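Local coordinates for protein glycosyltransferase (Streptomyces halstedii, PDB 3WAD) that belongs to the GT-B glycosyltransferases, proteins built of two Rossmann-like domains that face each other across a cleft, at residues M111-V116 against E189-A194; L250-T255 against L337-W342; N328-G333 against K394-L399. All blocks are in the same frame, centred on the assembly; numbering follows the deposited sequence.

Contact 1: M111-V116 against E189-A194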
loop_
_atom_site.group_PDB
_atom_site.type_symbol
_atom_site.label_atom_id
_atom_site.label_comp_id
_atom_site.label_asym_id
_atom_site.label_seq_id
_atom_site.Cartn_x
_atom_site.Cartn_y
_atom_site.Cartn_z
ATOM N N MET B 111 7.055 24.332 6.049
ATOM C CA MET B 111 6.664 23.177 5.240
ATOM C C MET B 111 7.033 23.361 3.791
ATOM O O MET B 111 7.540 22.432 3.148
ATOM C CB MET B 111 5.161 22.931 5.417
ATOM C CG MET B 111 4.749 21.563 5.202
ATOM S SD MET B 111 4.084 21.639 3.638
ATOM C CE MET B 111 3.074 20.186 3.491
ATOM N N THR B 112 6.744 24.557 3.281
ATOM C CA THR B 112 7.023 24.903 1.916
ATOM C C THR B 112 8.551 24.924 1.657
ATOM O O THR B 112 9.003 24.350 0.683
ATOM C CB THR B 112 6.276 26.213 1.532
ATOM O OG1 THR B 112 4.845 26.033 1.739
ATOM C CG2 THR B 112 6.508 26.617 0.067
ATOM N N ALA B 113 9.327 25.555 2.521
ATOM C CA ALA B 113 10.804 25.544 2.336
ATOM C C ALA B 113 11.372 24.078 2.380
ATOM O O ALA B 113 12.133 23.592 1.430
ATOM C CB ALA B 113 11.426 26.500 3.346
ATOM N N ASP B 114 10.912 23.300 3.370
ATOM C CA ASP B 114 11.300 21.870 3.399
ATOM C C ASP B 114 10.892 21.170 2.176
ATOM O O ASP B 114 11.655 20.349 1.673
ATOM C CB ASP B 114 10.731 21.062 4.593
ATOM C CG ASP B 114 11.344 21.464 5.905
ATOM O OD1 ASP B 114 12.030 22.523 5.926
ATOM O OD2 ASP B 114 11.114 20.752 6.929
ATOM N N LEU B 115 9.668 21.382 1.683
ATOM C CA LEU B 115 9.313 20.654 0.428
ATOM C C LEU B 115 10.141 21.121 -0.826
ATOM O O LEU B 115 10.463 20.303 -1.687
ATOM C CB LEU B 115 7.793 20.686 0.103
ATOM C CG LEU B 115 7.281 19.793 -1.034
ATOM C CD1 LEU B 115 7.316 18.294 -0.634
ATOM C CD2 LEU B 115 5.821 20.150 -1.387
ATOM N N VAL B 116 10.355 22.433 -0.959
ATOM C CA VAL B 116 11.250 22.945 -2.057
ATOM C C VAL B 116 12.678 22.316 -1.995
ATOM O O VAL B 116 13.153 21.712 -2.972
ATOM C CB VAL B 116 11.333 24.445 -2.054
ATOM C CG1 VAL B 116 12.252 24.919 -3.231
ATOM C CG2 VAL B 116 9.900 25.076 -2.230
ATOM N N GLU B 189 8.111 33.612 -3.792
ATOM C CA GLU B 189 9.201 34.558 -3.847
ATOM C C GLU B 189 10.541 34.021 -3.245
ATOM O O GLU B 189 11.614 34.167 -3.877
ATOM C CB GLU B 189 8.743 35.852 -3.159
ATOM C CG GLU B 189 9.591 37.013 -3.476
ATOM C CD GLU B 189 10.849 36.940 -2.684
ATOM O OE1 GLU B 189 10.855 36.285 -1.628
ATOM O OE2 GLU B 189 11.873 37.484 -3.124
ATOM N N PRO B 190 10.495 33.358 -2.047
ATOM C CA PRO B 190 11.811 32.990 -1.509
ATOM C C PRO B 190 12.460 31.878 -2.315
ATOM O O PRO B 190 13.613 31.564 -2.097
ATOM C CB PRO B 190 11.495 32.551 -0.045
ATOM C CG PRO B 190 10.285 33.329 0.321
ATOM C CD PRO B 190 9.452 33.314 -1.000
ATOM N N HIS B 191 11.718 31.285 -3.239
ATOM C CA HIS B 191 12.202 30.095 -3.951
ATOM C C HIS B 191 12.372 30.389 -5.442
ATOM O O HIS B 191 12.557 29.446 -6.235
ATOM C CB HIS B 191 11.241 28.932 -3.668
ATOM C CG HIS B 191 11.119 28.665 -2.204
ATOM N ND1 HIS B 191 9.938 28.824 -1.497
ATOM C CD2 HIS B 191 12.066 28.356 -1.296
ATOM C CE1 HIS B 191 10.167 28.585 -0.219
ATOM N NE2 HIS B 191 11.452 28.306 -0.070
ATOM N N GLY B 192 12.288 31.686 -5.784
ATOM C CA GLY B 192 12.361 32.221 -7.165
ATOM C C GLY B 192 11.207 31.744 -8.043
ATOM O O GLY B 192 11.373 31.492 -9.251
ATOM N N VAL B 193 10.012 31.580 -7.458
ATOM C CA VAL B 193 8.860 31.035 -8.225
ATOM C C VAL B 193 7.953 32.213 -8.437
ATOM O O VAL B 193 7.566 33.005 -7.481
ATOM C CB VAL B 193 8.095 29.890 -7.470
ATOM C CG1 VAL B 193 6.770 29.495 -8.130
ATOM C CG2 VAL B 193 8.937 28.673 -7.354
ATOM N N ALA B 194 7.639 32.373 -9.718
ATOM C CA ALA B 194 6.852 33.531 -10.175
ATOM C C ALA B 194 5.396 33.129 -10.131
ATOM O O ALA B 194 5.090 31.980 -10.486
ATOM C CB ALA B 194 7.270 33.887 -11.642
#
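V116 and H191 carry most of this contact: the valine sets CG2 over one face of the imidazole, 3.8 Å from CG2 to the ring centroid and 11° off the ring normal. That geometry identifies a CH-pi interaction. The second branch, CG1, comes 3.9 Å from H191 CD2, so both methyls meet the part of the ring nearest its attachment. Further out, A113 meets the imidazole obliquely, its CA 3.7 Å from H191 NE2 and its CB slightly farther. T112 CG2 comes least close, 4.2 Å from H191 CE1. No hydrogen bond joins the two segments; the evidence is for dispersion and CH-pi contact only.

The ring is sandwiched. On the face opposite V116 lies CB of the preceding residue, P190, 4.1 Å above the plane. H191 carries its CG beside its own backbone N (chi1 -57°), the torsion that swings the ring out from the loop toward the helix. Behind it the chain turns at G192, whose positive phi makes it the C-prime residue of a Schellman motif, with G192 N bonded to E189 O at 3.2 Å.

T112 is fixed from its polar side: OG1 bonds to D108 O one turn earlier and to K187 NZ, a second tie, now from helix 179-188 itself rather than from the loop that follows it. M111 and L115, on another side of the helix, pack on T6 and L4 of strand 2-6. Helix 109-122 is thus a flanking helix of the N-terminal Rossmann-like parallel sheet, with the loop after helix 179-188 packed on a side not facing strand 2-6.

Contact 2: L250-T255 against L337-W342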
loop_
_atom_site.group_PDB
_atom_site.type_symbol
_atom_site.label_atom_id
_atom_site.label_comp_id
_atom_site.label_asym_id
_atom_site.label_seq_id
_atom_site.Cartn_x
_atom_site.Cartn_y
_atom_site.Cartn_z
ATOM N N LEU B 250 -25.320 2.152 8.901
ATOM C CA LEU B 250 -25.584 3.457 9.489
ATOM C C LEU B 250 -24.314 4.087 10.062
ATOM O O LEU B 250 -23.772 3.608 11.047
ATOM C CB LEU B 250 -26.629 3.301 10.610
ATOM C CG LEU B 250 -26.980 4.532 11.404
ATOM C CD1 LEU B 250 -27.699 5.585 10.485
ATOM C CD2 LEU B 250 -27.768 4.156 12.710
ATOM N N THR B 251 -23.858 5.172 9.439
ATOM C CA THR B 251 -22.667 5.926 9.822
ATOM C C THR B 251 -23.054 7.394 9.831
ATOM O O THR B 251 -22.627 8.140 8.960
ATOM C CB THR B 251 -21.452 5.756 8.799
ATOM O OG1 THR B 251 -21.904 5.988 7.476
ATOM C CG2 THR B 251 -20.898 4.413 8.798
ATOM N N LEU B 252 -23.929 7.760 10.772
ATOM C CA LEU B 252 -24.471 9.115 10.965
ATOM C C LEU B 252 -24.252 9.584 12.429
ATOM O O LEU B 252 -24.762 10.628 12.867
ATOM C CB LEU B 252 -25.971 9.161 10.603
ATOM C CG LEU B 252 -26.455 9.961 9.398
ATOM C CD1 LEU B 252 -27.833 10.414 9.744
ATOM C CD2 LEU B 252 -25.588 11.179 9.090
ATOM N N GLY B 253 -23.485 8.781 13.167
ATOM C CA GLY B 253 -22.977 9.098 14.495
ATOM C C GLY B 253 -22.634 10.549 14.721
ATOM O O GLY B 253 -23.177 11.166 15.651
ATOM N N LEU B 254 -21.753 11.114 13.889
ATOM C CA LEU B 254 -21.315 12.487 14.132
ATOM C C LEU B 254 -22.485 13.483 14.064
ATOM O O LEU B 254 -22.719 14.241 15.029
ATOM C CB LEU B 254 -20.160 12.908 13.215
ATOM C CG LEU B 254 -18.983 13.629 13.918
ATOM C CD1 LEU B 254 -17.984 14.129 12.888
ATOM C CD2 LEU B 254 -19.372 14.784 14.916
ATOM N N THR B 255 -23.219 13.463 12.950
ATOM C CA THR B 255 -24.371 14.371 12.745
ATOM C C THR B 255 -25.452 14.237 13.838
ATOM O O THR B 255 -26.126 15.220 14.210
ATOM C CB THR B 255 -25.012 14.157 11.346
ATOM O OG1 THR B 255 -23.977 14.015 10.364
ATOM C CG2 THR B 255 -25.923 15.336 10.959
ATOM N N LEU B 337 -29.011 6.893 1.877
ATOM C CA LEU B 337 -29.763 7.938 2.511
ATOM C C LEU B 337 -28.740 8.929 3.028
ATOM O O LEU B 337 -27.870 8.573 3.826
ATOM C CB LEU B 337 -30.724 7.339 3.582
ATOM C CG LEU B 337 -31.483 8.086 4.673
ATOM C CD1 LEU B 337 -31.798 9.505 4.367
ATOM C CD2 LEU B 337 -32.683 7.239 5.268
ATOM N N ILE B 338 -28.798 10.130 2.484
ATOM C CA ILE B 338 -27.776 11.152 2.717
ATOM C C ILE B 338 -28.347 12.198 3.622
ATOM O O ILE B 338 -29.401 12.736 3.349
ATOM C CB ILE B 338 -27.251 11.789 1.350
ATOM C CG1 ILE B 338 -26.698 10.691 0.436
ATOM C CG2 ILE B 338 -26.102 12.818 1.609
ATOM C CD1 ILE B 338 -26.590 11.066 -1.052
ATOM N N VAL B 339 -27.682 12.453 4.725
ATOM C CA VAL B 339 -27.997 13.582 5.552
ATOM C C VAL B 339 -26.810 14.580 5.389
ATOM O O VAL B 339 -25.842 14.510 6.146
ATOM C CB VAL B 339 -28.182 13.169 7.041
ATOM C CG1 VAL B 339 -28.421 14.427 7.957
ATOM C CG2 VAL B 339 -29.358 12.226 7.197
ATOM N N PRO B 340 -26.887 15.514 4.403
ATOM C CA PRO B 340 -25.612 16.182 4.030
ATOM C C PRO B 340 -24.999 17.043 5.124
ATOM O O PRO B 340 -25.670 17.786 5.829
ATOM C CB PRO B 340 -25.960 17.044 2.813
ATOM C CG PRO B 340 -27.326 16.544 2.285
ATOM C CD PRO B 340 -27.962 15.702 3.400
ATOM N N ASN B 341 -23.697 16.916 5.262
ATOM C CA ASN B 341 -22.974 17.827 6.048
ATOM C C ASN B 341 -22.669 19.006 5.103
ATOM O O ASN B 341 -23.164 19.044 3.992
ATOM C CB ASN B 341 -21.733 17.134 6.594
ATOM C CG ASN B 341 -21.114 17.892 7.736
ATOM O OD1 ASN B 341 -20.465 17.283 8.567
ATOM N ND2 ASN B 341 -21.309 19.248 7.791
ATOM N N TRP B 342 -21.924 19.996 5.534
ATOM C CA TRP B 342 -21.611 21.080 4.606
ATOM C C TRP B 342 -20.135 21.359 4.672
ATOM O O TRP B 342 -19.745 22.479 4.531
ATOM C CB TRP B 342 -22.437 22.331 4.932
ATOM C CG TRP B 342 -22.488 22.623 6.435
ATOM C CD1 TRP B 342 -21.543 23.326 7.190
ATOM C CD2 TRP B 342 -23.513 22.202 7.373
ATOM N NE1 TRP B 342 -21.921 23.351 8.516
ATOM C CE2 TRP B 342 -23.120 22.683 8.667
ATOM C CE3 TRP B 342 -24.724 21.466 7.249
ATOM C CZ2 TRP B 342 -23.909 22.450 9.839
ATOM C CZ3 TRP B 342 -25.503 21.224 8.414
ATOM C CH2 TRP B 342 -25.088 21.724 9.691
#
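No flat group takes part where L252 and T255 meet V339; the one indole in the two segments, that of W342, stands clear of the opposing segment. What crosses between the segments is purely aliphatic. The two branches of V339 are shared out: CG2 presses on L252 CD1 at 3.5 Å, tighter than usual carbon-carbon contact, while CG1 meets T255 CG2 at 4.0 Å. L252 CD2 also lies 3.9 Å from V339 CB, so both methyls of the leucine embrace the valine, and the two side chains cross at about a right angle. The leucine's chi1 of -113° is not staggered, but whether this marks real strain is doubtful.

T255 turns CG2 rather than OG1 to the valine, with CG2 opposite its backbone N, and its side chain also touches H320 and V364. V339 also touches L372 of helix 369-381, while L252 lies on V318 of strand 314-319.

That strand explains the geometry. It runs between 247-251 and 336-338, pairing with both, and the contact closes over its end: L252 is the N-cap residue of helix 253-257, and V339 directly follows its strand. Such a junction at the carboxyl ends of two parallel strands separated by a third is typical of a Rossmann-like domain, here the C-terminal one of the GT-B fold.

Contact 3: N328-G333 against K394-L399; sequences NAIRYG and KEYDAL
I330 and R331, consecutive on one helix, both approach the Y396 phenol from the same side of its plane, each obliquely, neither squarely over the face nor at the edge. I330 supplies CG2, which wedges against the root of the tyrosine, 3.4 Å from Y396 CB and 3.5 Å from Y396 CG. R331 covers the other end, its CB 3.7 Å from Y396 CE2. Because the arginine chain is extended from CG to NE, with CG opposite the backbone N (chi1 170°), it crosses the hydroxyl end of the phenol at a slant, CD passing 3.7 Å from Y396 OH. Guanidinium and phenol planes stand 41° apart, which rules out parallel stacking.

Both polar ends are held by other partners. Y396 OH bonds to H226 O, fixing the far end of the ring, and R331 NH2 forms a salt bridge with E30 of the second subunit. Y332 probably helps to align the arginine: R331 CG sits 4.0 Å above the centre of the Y332 ring, and Y332 OH lies above one face of the guanidinium, toward its rim, while bonding to the same E30.

A polar bridge accompanies the aliphatic contact. One water donates to R331 O at 2.7 Å and to D397 OD1 at 2.6 Å; R331 O also accepts from Q393 NE2, so two donors grip a carbonyl at the end of its helix. There G333, with positive phi, completes a Schellman motif, G333 N bonding to I330 O at 3.2 Å.

Here the carboxyl-terminal turns of helices 323-332 and 384-397 meet in the C-terminal Rossmann-like domain. The bond from Y396 ties helix 384-397 to the segment connecting the two parallel sheets, and R331 touches L227 of that segment, the interdomain connection of a GT-B fold.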
loop_
_atom_site.group_PDB
_atom_site.type_symbol
_atom_site.label_atom_id
_atom_site.label_comp_id
_atom_site.label_asym_id
_atom_site.label_seq_id
_atom_site.Cartn_x
_atom_site.Cartn_y
_atom_site.Cartn_z
ATOM N N ASN B 328 -17.568 4.543 -1.886
ATOM C CA ASN B 328 -17.843 3.148 -1.578
ATOM C C ASN B 328 -19.284 2.730 -2.007
ATOM O O ASN B 328 -19.489 1.624 -2.587
ATOM C CB ASN B 328 -17.660 2.895 -0.066
ATOM C CG ASN B 328 -16.246 2.616 0.317
ATOM O OD1 ASN B 328 -15.768 1.518 0.155
ATOM N ND2 ASN B 328 -15.565 3.618 0.849
ATOM N N ALA B 329 -20.263 3.626 -1.827
ATOM C CA ALA B 329 -21.644 3.259 -2.235
ATOM C C ALA B 329 -21.699 3.199 -3.778
ATOM O O ALA B 329 -22.455 2.380 -4.342
ATOM C CB ALA B 329 -22.663 4.275 -1.760
ATOM N N ILE B 330 -20.935 4.083 -4.428
ATOM C CA ILE B 330 -20.827 4.027 -5.914
ATOM C C ILE B 330 -20.242 2.692 -6.354
ATOM O O ILE B 330 -20.832 1.991 -7.209
ATOM C CB ILE B 330 -19.986 5.153 -6.481
ATOM C CG1 ILE B 330 -20.714 6.474 -6.302
ATOM C CG2 ILE B 330 -19.696 4.937 -8.032
ATOM C CD1 ILE B 330 -20.042 7.535 -6.997
ATOM N N ARG B 331 -19.093 2.326 -5.776
ATOM C CA ARG B 331 -18.365 1.155 -6.206
ATOM C C ARG B 331 -19.136 -0.158 -5.939
ATOM O O ARG B 331 -19.083 -1.099 -6.735
ATOM C CB ARG B 331 -16.972 1.118 -5.542
ATOM C CG ARG B 331 -16.208 -0.152 -5.728
ATOM C CD ARG B 331 -14.884 -0.084 -5.016
ATOM N NE ARG B 331 -14.014 -1.174 -5.436
ATOM C CZ ARG B 331 -12.840 -1.472 -4.869
ATOM N NH1 ARG B 331 -12.394 -0.771 -3.801
ATOM N NH2 ARG B 331 -12.134 -2.510 -5.338
ATOM N N TYR B 332 -19.844 -0.225 -4.809
ATOM C CA TYR B 332 -20.611 -1.410 -4.460
ATOM C C TYR B 332 -22.108 -1.298 -4.915
ATOM O O TYR B 332 -22.879 -2.219 -4.690
ATOM C CB TYR B 332 -20.424 -1.802 -2.958
ATOM C CG TYR B 332 -18.955 -2.102 -2.708
ATOM C CD1 TYR B 332 -18.345 -3.265 -3.275
ATOM C CD2 TYR B 332 -18.138 -1.168 -2.064
ATOM C CE1 TYR B 332 -16.955 -3.493 -3.146
ATOM C CE2 TYR B 332 -16.770 -1.401 -1.898
ATOM C CZ TYR B 332 -16.188 -2.544 -2.454
ATOM O OH TYR B 332 -14.872 -2.754 -2.285
ATOM N N GLY B 333 -22.501 -0.202 -5.562
ATOM C CA GLY B 333 -23.882 -0.119 -6.161
ATOM C C GLY B 333 -24.981 -0.070 -5.081
ATOM O O GLY B 333 -26.010 -0.779 -5.152
ATOM N N LYS B 394 -22.119 0.764 -12.769
ATOM C CA LYS B 394 -21.714 0.440 -14.147
ATOM C C LYS B 394 -20.891 1.560 -14.823
ATOM O O LYS B 394 -19.822 1.261 -15.351
ATOM C CB LYS B 394 -22.966 -0.021 -14.946
ATOM C CG LYS B 394 -22.784 -0.096 -16.439
ATOM C CD LYS B 394 -24.146 -0.418 -17.170
ATOM C CE LYS B 394 -23.916 -0.507 -18.701
ATOM N NZ LYS B 394 -24.454 -1.784 -19.331
ATOM N N GLU B 395 -21.331 2.809 -14.770
ATOM C CA GLU B 395 -20.630 3.933 -15.321
ATOM C C GLU B 395 -19.314 4.262 -14.594
ATOM O O GLU B 395 -18.368 4.834 -15.175
ATOM C CB GLU B 395 -21.520 5.187 -15.250
ATOM C CG GLU B 395 -22.853 5.067 -16.050
ATOM C CD GLU B 395 -23.858 6.158 -15.733
ATOM O OE1 GLU B 395 -23.466 7.293 -15.444
ATOM O OE2 GLU B 395 -25.076 5.893 -15.796
ATOM N N TYR B 396 -19.271 3.960 -13.289
ATOM C CA TYR B 396 -18.028 4.107 -12.533
ATOM C C TYR B 396 -17.039 2.994 -12.957
ATOM O O TYR B 396 -15.837 3.260 -13.146
ATOM C CB TYR B 396 -18.375 4.021 -11.032
ATOM C CG TYR B 396 -17.200 3.648 -10.116
ATOM C CD1 TYR B 396 -16.415 4.626 -9.515
ATOM C CD2 TYR B 396 -16.938 2.349 -9.826
ATOM C CE1 TYR B 396 -15.324 4.279 -8.640
ATOM C CE2 TYR B 396 -15.877 1.991 -8.963
ATOM C CZ TYR B 396 -15.103 2.944 -8.383
ATOM O OH TYR B 396 -14.092 2.569 -7.520
ATOM N N ASP B 397 -17.503 1.763 -13.056
ATOM C CA ASP B 397 -16.589 0.648 -13.455
ATOM C C ASP B 397 -15.861 0.909 -14.771
ATOM O O ASP B 397 -14.779 0.372 -15.007
ATOM C CB ASP B 397 -17.311 -0.709 -13.572
ATOM C CG ASP B 397 -17.684 -1.327 -12.186
ATOM O OD1 ASP B 397 -17.046 -0.976 -11.140
ATOM O OD2 ASP B 397 -18.650 -2.152 -12.134
ATOM N N ALA B 398 -16.477 1.729 -15.606
ATOM C CA ALA B 398 -16.026 2.046 -16.973
ATOM C C ALA B 398 -15.141 3.251 -16.986
ATOM O O ALA B 398 -14.630 3.610 -18.049
ATOM C CB ALA B 398 -17.272 2.290 -17.895
ATOM N N LEU B 399 -14.957 3.927 -15.834
ATOM C CA LEU B 399 -13.980 5.018 -15.810
ATOM C C LEU B 399 -12.513 4.563 -15.917
ATOM O O LEU B 399 -12.195 3.413 -15.705
ATOM C CB LEU B 399 -14.172 5.911 -14.555
ATOM C CG LEU B 399 -15.463 6.708 -14.474
ATOM C CD1 LEU B 399 -15.583 7.338 -13.010
ATOM C CD2 LEU B 399 -15.370 7.814 -15.524
HETATM O O HOH W 1 -17.384 -1.798 -8.747
#

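How the contacts relate
Contact 1 belongs to the N-terminal domain and contacts 2 and 3 to the C-terminal one, on the opposite side of the chain's centre; about 39 Å separates the centre of contact 1 from the centre of each. Contact 2 is buried and wholly aliphatic, where two strands of the sheet run out at their carboxyl ends. Contact 3 is also largely buried, yet couples its apolar wedge to water and to a charge on the second subunit. Contact 1, more peripheral, relies on an imidazole laid against a helix. The centres of contacts 2 and 3 are about 21 Å apart, but helix 323-332 leads directly into strand 336-338. No hydrogen bond crosses directly in any of the three; only contact 3 has a bridging water.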